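Local coordinates for zona occludens toxin N-terminal domain-containing protein (PDB 2R2A) that is of unknown function but, as the N-terminal domain of a zona occludens toxin-like membrane protein with a P-loop NTPase-type fold, probably binds a nucleotide, at residues K21-M26 and K186-L191; E30-D35 and I90-E95; H147-S152 and D169-A174. All blocks are in the same frame, centred on the assembly; numbering follows the deposited sequence.

Overall arrangement
All three contacts belong to one P-loop NTPase-like domain. Interactions 1 and 2 are neighbours, with centres about 12 Å apart: helix 18-28 receives segment 186-191 through Val23 and lies against Phe32 and Ile92 through Met22 and Met26. The Met26 SE to Ile92 CD1 distance is 3.7 Å. Interaction 3 lies across the chain's centre from interaction 2, the two centres about 23 Å apart, yet both reach the same mixed sheet. It meets interaction 1 through Met25 and Tyr148. Val23 and His149 also touch residues of the putative Walker A motif, whose backbone amides meet a sulfate, so interactions 1 and 3 both border that motif.

Interaction 1: residues K21-M26 and K186-L191; sequences KMVSMM and KKVYDL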
loop_
_atom_site.group_PDB
_atom_site.type_symbol
_atom_site.label_atom_id
_atom_site.label_comp_id
_atom_site.label_asym_id
_atom_site.label_seq_id
_atom_site.Cartn_x
_atom_site.Cartn_y
_atom_site.Cartn_z
ATOM N N LYS A 21 -6.073 9.771 2.678
ATOM C CA LYS A 21 -5.939 9.003 3.926
ATOM C C LYS A 21 -4.504 8.456 4.114
ATOM O O LYS A 21 -3.933 8.535 5.209
ATOM C CB LYS A 21 -6.993 7.885 4.001
ATOM C CG LYS A 21 -6.914 7.043 5.283
ATOM C CD LYS A 21 -7.205 7.968 6.489
ATOM C CE LYS A 21 -7.098 7.260 7.829
ATOM N NZ LYS A 21 -7.453 8.339 8.846
HETATM N N MSE A 22 -3.937 7.895 3.054
HETATM C CA MSE A 22 -2.550 7.399 3.100
HETATM C C MSE A 22 -1.558 8.498 3.510
HETATM O O MSE A 22 -0.756 8.308 4.430
HETATM C CB MSE A 22 -2.186 6.752 1.761
HETATM C CG MSE A 22 -0.779 6.103 1.701
HETATM SE SE MSE A 22 -0.673 4.491 2.808
HETATM C CE MSE A 22 0.502 5.111 4.300
ATOM N N VAL A 23 -1.614 9.642 2.827
ATOM C CA VAL A 23 -0.743 10.789 3.183
ATOM C C VAL A 23 -0.979 11.258 4.634
ATOM O O VAL A 23 -0.036 11.579 5.367
ATOM C CB VAL A 23 -0.914 11.963 2.179
ATOM C CG1 VAL A 23 0.019 13.167 2.552
ATOM C CG2 VAL A 23 -0.693 11.491 0.715
ATOM N N SER A 24 -2.240 11.271 5.061
ATOM C CA SER A 24 -2.599 11.600 6.447
ATOM C C SER A 24 -1.894 10.656 7.440
ATOM O O SER A 24 -1.385 11.080 8.494
ATOM C CB SER A 24 -4.131 11.530 6.613
ATOM O OG SER A 24 -4.566 12.194 7.790
HETATM N N MSE A 25 -1.851 9.366 7.102
HETATM C CA MSE A 25 -1.123 8.371 7.914
HETATM C C MSE A 25 0.361 8.633 7.931
HETATM O O MSE A 25 1.009 8.569 8.984
HETATM C CB MSE A 25 -1.428 6.952 7.404
HETATM C CG MSE A 25 -2.911 6.623 7.593
HETATM SE SE MSE A 25 -3.510 5.039 6.567
HETATM C CE MSE A 25 -2.665 3.817 7.767
HETATM N N MSE A 26 0.918 8.923 6.772
HETATM C CA MSE A 26 2.350 9.241 6.702
HETATM C C MSE A 26 2.672 10.469 7.565
HETATM O O MSE A 26 3.786 10.586 8.088
HETATM C CB MSE A 26 2.752 9.499 5.274
HETATM C CG MSE A 26 2.503 8.337 4.331
HETATM SE SE MSE A 26 3.096 8.766 2.543
HETATM C CE MSE A 26 5.039 8.691 2.867
ATOM N N LYS A 186 -5.564 17.944 8.902
ATOM C CA LYS A 186 -5.922 19.184 8.213
ATOM C C LYS A 186 -4.747 19.802 7.423
ATOM O O LYS A 186 -4.956 20.661 6.569
ATOM C CB LYS A 186 -6.547 20.192 9.198
ATOM C CG LYS A 186 -5.637 20.594 10.337
ATOM C CD LYS A 186 -6.266 21.667 11.246
ATOM C CE LYS A 186 -7.274 21.053 12.244
ATOM N NZ LYS A 186 -7.474 21.937 13.435
ATOM N N LYS A 187 -3.522 19.358 7.695
ATOM C CA LYS A 187 -2.359 19.825 6.928
ATOM C C LYS A 187 -1.988 18.891 5.775
ATOM O O LYS A 187 -0.888 18.981 5.226
ATOM C CB LYS A 187 -1.152 20.035 7.852
ATOM C CG LYS A 187 -1.457 21.034 8.932
ATOM C CD LYS A 187 -0.210 21.486 9.660
ATOM C CE LYS A 187 -0.611 22.429 10.771
ATOM N NZ LYS A 187 -1.805 23.258 10.368
ATOM N N VAL A 188 -2.906 17.989 5.409
ATOM C CA VAL A 188 -2.580 16.957 4.440
ATOM C C VAL A 188 -2.074 17.567 3.120
ATOM O O VAL A 188 -1.149 17.056 2.510
ATOM C CB VAL A 188 -3.770 15.958 4.210
ATOM C CG1 VAL A 188 -4.915 16.646 3.510
ATOM C CG2 VAL A 188 -3.310 14.751 3.406
ATOM N N TYR A 189 -2.663 18.674 2.682
ATOM C CA TYR A 189 -2.207 19.290 1.426
ATOM C C TYR A 189 -0.847 20.003 1.474
ATOM O O TYR A 189 -0.302 20.388 0.425
ATOM C CB TYR A 189 -3.283 20.194 0.862
ATOM C CG TYR A 189 -4.366 19.413 0.152
ATOM C CD1 TYR A 189 -4.085 18.725 -1.035
ATOM C CD2 TYR A 189 -5.659 19.350 0.663
ATOM C CE1 TYR A 189 -5.061 18.021 -1.709
ATOM C CE2 TYR A 189 -6.658 18.642 -0.013
ATOM C CZ TYR A 189 -6.345 17.987 -1.201
ATOM O OH TYR A 189 -7.308 17.284 -1.875
ATOM N N ASP A 190 -0.290 20.161 2.668
ATOM C CA ASP A 190 1.080 20.664 2.796
ATOM C C ASP A 190 2.083 19.594 2.365
ATOM O O ASP A 190 3.266 19.883 2.126
ATOM C CB ASP A 190 1.363 21.086 4.243
ATOM C CG ASP A 190 0.518 22.285 4.686
ATOM O OD1 ASP A 190 -0.108 22.952 3.820
ATOM O OD2 ASP A 190 0.488 22.552 5.907
ATOM N N LEU A 191 1.592 18.360 2.258
ATOM C CA LEU A 191 2.431 17.197 2.000
ATOM C C LEU A 191 2.131 16.534 0.644
ATOM O O LEU A 191 2.841 15.612 0.232
ATOM C CB LEU A 191 2.202 16.170 3.111
ATOM C CG LEU A 191 2.559 16.536 4.548
ATOM C CD1 LEU A 191 2.154 15.394 5.462
ATOM C CD2 LEU A 191 4.036 16.781 4.680
#
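Val23, on helix 18-28, and Val188, in segment 186-191 after strand 178-181, meet with their side chains crossing at about a right angle. The touching branches are Val23 CG1 and Val188 CG2, which lie 3.8 Å apart. Val188 owes this to its chi1 of 68°: CG2 stands opposite the backbone N and is sent at the helix, while CG1 takes the cramped place between N and the carbonyl carbon. The same CG2 also lies 4.0 Å from Ser24 N, so it rests against helix backbone as well as against a side chain.

Leu191 approaches differently. It and Val23 run past each other in opposite directions, and the touch is made near the root of the leucine, with Leu191 CB 3.8 Å from Val23 CG1. One methyl of Val23 is thus shared by two residues three positions apart, brought to the same side by the helix-like backbone angles of 188-190.

A polar link lies at the flank, where Lys21 NZ is hydrogen-bonded to Thr183 O. Val188 also reaches Leu20 and Leu191 reaches Ala27, so the segment packs along helix 18-28, whose Met22 and Met25 pack against Phe127 of strand 125-130.

Interaction 2: residues E30-D35 and I90-E95; sequences EMFKPD and IVIVDE
Phe32 and Ile90 make the main apolar contact between the 3-10 turn 30-32 and strand 90-93. Both branches of the isoleucine meet the same part of the ring: Ile90 CD1 lies 3.6 Å from Phe32 CE2, and Ile90 CG2 lies 3.7 Å from that same carbon. The longer branch gets there because it leaves beside the backbone N and then runs extended (chi2 173°), which carries CD1 away from the strand to the turn. Two residues along, Ile92 CD1 adds a looser touch, 4.3 Å from Phe32 CE2.

A selenium contact joins this apolar cluster. The SE atom of Met31, a selenomethionine, stands 4.0 Å from Ile90 CD1, and the bend at chi3 (83°) turns its terminal methyl away from the isoleucine.

Methyl-to-carbonyl packing completes the set, with Ile90 CD1 3.6 Å from Met31 O. No hydrogen bond links the segments; polar pairing runs inside each part of the fold instead. Lys33 N bonds to Glu30 O and closes the turn, whereas Ile90 bonds through its backbone to Lys42 and Phe44, and Val91 to Asp125 and Phe127.

Met22 and Met26 of helix 18-28 touch both Phe32 and Ile92, so the turn continues the helix's cover over one face of the sheet. A hydrophobic strand followed directly by Asp94 and Glu95, and separated by strand 125-130 from strand 7-11, which leads into the putative P-loop, is consistent with the Walker B strand of an ASCE-type P-loop NTPase.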
loop_
_atom_site.group_PDB
_atom_site.type_symbol
_atom_site.label_atom_id
_atom_site.label_comp_id
_atom_site.label_asym_id
_atom_site.label_seq_id
_atom_site.Cartn_x
_atom_site.Cartn_y
_atom_site.Cartn_z
ATOM N N GLU A 30 3.360 6.503 13.764
ATOM C CA GLU A 30 4.704 6.221 14.310
ATOM C C GLU A 30 5.747 5.703 13.310
ATOM O O GLU A 30 6.927 6.093 13.367
ATOM C CB GLU A 30 4.593 5.210 15.462
ATOM C CG GLU A 30 4.279 5.815 16.834
ATOM C CD GLU A 30 5.317 6.841 17.264
ATOM O OE1 GLU A 30 6.538 6.524 17.256
ATOM O OE2 GLU A 30 4.902 7.978 17.586
HETATM N N MSE A 31 5.345 4.812 12.391
HETATM C CA MSE A 31 6.366 4.188 11.511
HETATM C C MSE A 31 7.072 5.158 10.586
HETATM O O MSE A 31 8.176 4.859 10.102
HETATM C CB MSE A 31 5.823 2.965 10.737
HETATM C CG MSE A 31 4.724 3.257 9.704
HETATM SE SE MSE A 31 4.592 1.717 8.489
HETATM C CE MSE A 31 3.477 0.696 9.657
ATOM N N PHE A 32 6.469 6.325 10.355
ATOM C CA PHE A 32 7.014 7.329 9.455
ATOM C C PHE A 32 7.872 8.404 10.123
ATOM O O PHE A 32 8.400 9.279 9.455
ATOM C CB PHE A 32 5.867 7.984 8.661
ATOM C CG PHE A 32 5.151 7.017 7.758
ATOM C CD1 PHE A 32 3.941 6.438 8.152
ATOM C CD2 PHE A 32 5.693 6.666 6.518
ATOM C CE1 PHE A 32 3.289 5.526 7.315
ATOM C CE2 PHE A 32 5.055 5.766 5.688
ATOM C CZ PHE A 32 3.837 5.206 6.093
ATOM N N LYS A 33 7.951 8.361 11.445
ATOM C CA LYS A 33 8.651 9.387 12.195
ATOM C C LYS A 33 10.135 9.066 12.169
ATOM O O LYS A 33 10.488 7.885 11.985
ATOM C CB LYS A 33 8.163 9.364 13.628
ATOM C CG LYS A 33 6.735 9.966 13.791
ATOM C CD LYS A 33 6.325 9.840 15.248
ATOM C CE LYS A 33 4.838 10.145 15.453
ATOM N NZ LYS A 33 4.463 11.513 15.007
ATOM N N PRO A 34 10.990 10.090 12.383
ATOM C CA PRO A 34 12.447 9.830 12.406
ATOM C C PRO A 34 12.796 9.050 13.664
ATOM O O PRO A 34 12.109 9.186 14.681
ATOM C CB PRO A 34 13.057 11.228 12.449
ATOM C CG PRO A 34 12.027 12.112 12.966
ATOM C CD PRO A 34 10.681 11.502 12.662
ATOM N N ASP A 35 13.817 8.206 13.574
ATOM C CA ASP A 35 14.275 7.420 14.700
ATOM C C ASP A 35 15.149 8.283 15.648
ATOM O O ASP A 35 15.156 9.521 15.540
ATOM C CB ASP A 35 15.031 6.182 14.201
ATOM C CG ASP A 35 16.378 6.517 13.494
ATOM O OD1 ASP A 35 16.877 7.656 13.569
ATOM O OD2 ASP A 35 16.942 5.609 12.863
ATOM N N ILE A 90 9.688 1.136 3.685
ATOM C CA ILE A 90 8.229 1.145 3.602
ATOM C C ILE A 90 7.826 1.241 2.129
ATOM O O ILE A 90 8.330 2.103 1.408
ATOM C CB ILE A 90 7.688 2.387 4.404
ATOM C CG1 ILE A 90 8.051 2.302 5.897
ATOM C CG2 ILE A 90 6.127 2.537 4.206
ATOM C CD1 ILE A 90 7.705 3.559 6.745
ATOM N N VAL A 91 6.883 0.404 1.669
ATOM C CA VAL A 91 6.556 0.418 0.250
ATOM C C VAL A 91 5.075 0.772 0.164
ATOM O O VAL A 91 4.296 0.168 0.879
ATOM C CB VAL A 91 6.789 -0.981 -0.369
ATOM C CG1 VAL A 91 6.281 -1.026 -1.777
ATOM C CG2 VAL A 91 8.310 -1.394 -0.322
ATOM N N ILE A 92 4.700 1.768 -0.642
ATOM C CA ILE A 92 3.276 2.154 -0.788
ATOM C C ILE A 92 2.956 2.089 -2.280
ATOM O O ILE A 92 3.567 2.831 -3.090
ATOM C CB ILE A 92 2.997 3.602 -0.272
ATOM C CG1 ILE A 92 3.435 3.714 1.208
ATOM C CG2 ILE A 92 1.526 4.021 -0.531
ATOM C CD1 ILE A 92 3.579 5.193 1.735
ATOM N N VAL A 93 2.023 1.211 -2.653
ATOM C CA VAL A 93 1.792 0.993 -4.071
ATOM C C VAL A 93 0.355 1.418 -4.329
ATOM O O VAL A 93 -0.582 0.818 -3.815
ATOM C CB VAL A 93 2.073 -0.475 -4.466
ATOM C CG1 VAL A 93 1.660 -0.735 -5.896
ATOM C CG2 VAL A 93 3.604 -0.802 -4.311
ATOM N N ASP A 94 0.186 2.487 -5.081
ATOM C CA ASP A 94 -1.151 2.916 -5.485
ATOM C C ASP A 94 -1.584 2.088 -6.726
ATOM O O ASP A 94 -0.751 1.752 -7.612
ATOM C CB ASP A 94 -1.142 4.421 -5.778
ATOM C CG ASP A 94 -2.536 4.975 -6.001
ATOM O OD1 ASP A 94 -3.473 4.469 -5.356
ATOM O OD2 ASP A 94 -2.700 5.906 -6.810
ATOM N N GLU A 95 -2.870 1.772 -6.795
ATOM C CA GLU A 95 -3.435 0.931 -7.883
ATOM C C GLU A 95 -2.593 -0.341 -8.007
ATOM O O GLU A 95 -2.045 -0.652 -9.058
ATOM C CB GLU A 95 -3.535 1.706 -9.220
ATOM C CG GLU A 95 -4.650 2.828 -9.226
ATOM C CD GLU A 95 -6.115 2.324 -8.920
ATOM O OE1 GLU A 95 -6.743 1.639 -9.737
ATOM O OE2 GLU A 95 -6.646 2.626 -7.828
#

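Interaction 3: residues H147-S152 and D169-A174; sequences HYHIAS and DPVKMA
His149 ND1 is hydrogen-bonded to Thr11 OG1, and the ring it belongs to carries Pro170 over one face, with the proline CB and CG each 3.6 Å from His149 ND1. The proline makes a CH-pi contact. Pro170 CB sits 3.6 Å from the centroid of the His149 ring, 18° off the ring normal, and CB to His149 CG is the closest pair at 3.5 Å. The imidazole is put there by its torsions: CG trails away from the backbone N (chi1 176°), and a chi2 of 84° turns the ring across the chain so that a face is offered to the proline.

On the same side of the ring plane as the proline, Val171 CG2 comes obliquely to within 3.9 Å of His149 NE2. His147, two residues earlier on the strand, adds a looser, oblique touch, its NE2 4.1 Å from Pro170 CG. The polar bonds of His147 are weak ones: ND1 to Tyr148 O and Leu9 O, NE2 to Ala167 O.

Pro170 leads into the type I turn 171-174 and also packs on Thr11, Pro133 and Trp163. No hydrogen bond joins the two segments, so the link between them is apolar packing plus the CH-pi contact. The Thr11 bond and the proline together probably limit the rotation of His149: the bond ties the ring to strand 7-11 at ND1, while its face is left to apolar contact with Pro170.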
loop_
_atom_site.group_PDB
_atom_site.type_symbol
_atom_site.label_atom_id
_atom_site.label_comp_id
_atom_site.label_asym_id
_atom_site.label_seq_id
_atom_site.Cartn_x
_atom_site.Cartn_y
_atom_site.Cartn_z
ATOM N N HIS A 147 -7.010 -4.021 6.968
ATOM C CA HIS A 147 -7.709 -3.628 5.737
ATOM C C HIS A 147 -8.614 -2.453 6.072
ATOM O O HIS A 147 -9.407 -2.560 6.973
ATOM C CB HIS A 147 -8.465 -4.841 5.179
ATOM C CG HIS A 147 -9.317 -4.619 3.965
ATOM N ND1 HIS A 147 -9.252 -3.509 3.144
ATOM C CD2 HIS A 147 -10.212 -5.456 3.379
ATOM C CE1 HIS A 147 -10.084 -3.660 2.125
ATOM N NE2 HIS A 147 -10.681 -4.833 2.257
ATOM N N TYR A 148 -8.395 -1.300 5.432
ATOM C CA TYR A 148 -9.339 -0.181 5.540
ATOM C C TYR A 148 -10.081 -0.066 4.250
ATOM O O TYR A 148 -9.481 -0.164 3.160
ATOM C CB TYR A 148 -8.564 1.126 5.680
ATOM C CG TYR A 148 -7.834 1.306 6.974
ATOM C CD1 TYR A 148 -8.510 1.402 8.193
ATOM C CD2 TYR A 148 -6.453 1.426 6.971
ATOM C CE1 TYR A 148 -7.782 1.641 9.404
ATOM C CE2 TYR A 148 -5.743 1.629 8.134
ATOM C CZ TYR A 148 -6.407 1.738 9.355
ATOM O OH TYR A 148 -5.653 1.964 10.503
ATOM N N HIS A 149 -11.375 0.155 4.338
ATOM C CA HIS A 149 -12.144 0.409 3.135
ATOM C C HIS A 149 -12.968 1.695 3.385
ATOM O O HIS A 149 -13.584 1.857 4.471
ATOM C CB HIS A 149 -13.101 -0.757 2.848
ATOM C CG HIS A 149 -13.994 -0.489 1.662
ATOM N ND1 HIS A 149 -13.584 -0.725 0.363
ATOM C CD2 HIS A 149 -15.245 0.014 1.577
ATOM C CE1 HIS A 149 -14.565 -0.389 -0.468
ATOM N NE2 HIS A 149 -15.559 0.100 0.241
ATOM N N ILE A 150 -12.956 2.610 2.428
ATOM C CA ILE A 150 -13.728 3.840 2.536
ATOM C C ILE A 150 -15.087 3.617 1.875
ATOM O O ILE A 150 -15.192 3.400 0.657
ATOM C CB ILE A 150 -12.974 5.048 1.877
ATOM C CG1 ILE A 150 -11.567 5.174 2.493
ATOM C CG2 ILE A 150 -13.819 6.344 2.055
ATOM C CD1 ILE A 150 -10.671 6.117 1.673
ATOM N N ALA A 151 -16.132 3.645 2.695
ATOM C CA ALA A 151 -17.476 3.469 2.192
ATOM C C ALA A 151 -18.158 4.830 2.178
ATOM O O ALA A 151 -17.879 5.690 3.030
ATOM C CB ALA A 151 -18.227 2.481 3.103
ATOM N N SER A 152 -19.043 5.066 1.214
ATOM C CA SER A 152 -19.744 6.335 1.171
ATOM C C SER A 152 -21.228 6.055 1.151
ATOM O O SER A 152 -21.693 5.121 0.482
ATOM C CB SER A 152 -19.344 7.164 -0.051
ATOM O OG SER A 152 -20.381 8.084 -0.405
ATOM N N ASP A 169 -15.143 -8.785 0.205
ATOM C CA ASP A 169 -16.337 -8.059 -0.218
ATOM C C ASP A 169 -16.617 -7.028 0.875
ATOM O O ASP A 169 -17.391 -7.300 1.773
ATOM C CB ASP A 169 -17.542 -9.007 -0.376
ATOM C CG ASP A 169 -17.295 -10.087 -1.415
ATOM O OD1 ASP A 169 -17.465 -9.813 -2.624
ATOM O OD2 ASP A 169 -16.928 -11.208 -1.020
ATOM N N PRO A 170 -15.936 -5.875 0.817
ATOM C CA PRO A 170 -15.978 -4.914 1.947
ATOM C C PRO A 170 -17.352 -4.356 2.344
ATOM O O PRO A 170 -17.677 -4.353 3.522
ATOM C CB PRO A 170 -15.032 -3.796 1.512
ATOM C CG PRO A 170 -14.271 -4.300 0.296
ATOM C CD PRO A 170 -15.044 -5.456 -0.286
ATOM N N VAL A 171 -18.149 -3.892 1.388
ATOM C CA VAL A 171 -19.483 -3.348 1.743
ATOM C C VAL A 171 -20.367 -4.465 2.317
ATOM O O VAL A 171 -20.939 -4.305 3.401
ATOM C CB VAL A 171 -20.115 -2.527 0.560
ATOM C CG1 VAL A 171 -21.527 -2.005 0.921
ATOM C CG2 VAL A 171 -19.215 -1.343 0.174
ATOM N N LYS A 172 -20.432 -5.614 1.649
ATOM C CA LYS A 172 -21.143 -6.796 2.165
ATOM C C LYS A 172 -20.649 -7.280 3.565
ATOM O O LYS A 172 -21.431 -7.839 4.350
ATOM C CB LYS A 172 -21.072 -7.918 1.107
ATOM C CG LYS A 172 -21.894 -9.171 1.362
ATOM C CD LYS A 172 -22.243 -9.895 0.016
ATOM C CE LYS A 172 -22.458 -11.393 0.212
ATOM N NZ LYS A 172 -23.426 -12.000 -0.778
HETATM N N MSE A 173 -19.369 -7.037 3.879
HETATM C CA MSE A 173 -18.778 -7.458 5.160
HETATM C C MSE A 173 -18.632 -6.334 6.203
HETATM O O MSE A 173 -17.890 -6.469 7.187
HETATM C CB MSE A 173 -17.427 -8.145 4.917
HETATM C CG MSE A 173 -17.524 -9.481 4.124
HETATM SE SE MSE A 173 -15.758 -10.105 3.676
HETATM C CE MSE A 173 -14.988 -10.303 5.464
ATOM N N ALA A 174 -19.343 -5.232 5.985
ATOM C CA ALA A 174 -19.241 -4.057 6.849
ATOM C C ALA A 174 -19.689 -4.386 8.277
ATOM O O ALA A 174 -19.112 -3.867 9.220
ATOM C CB ALA A 174 -20.064 -2.899 6.293
#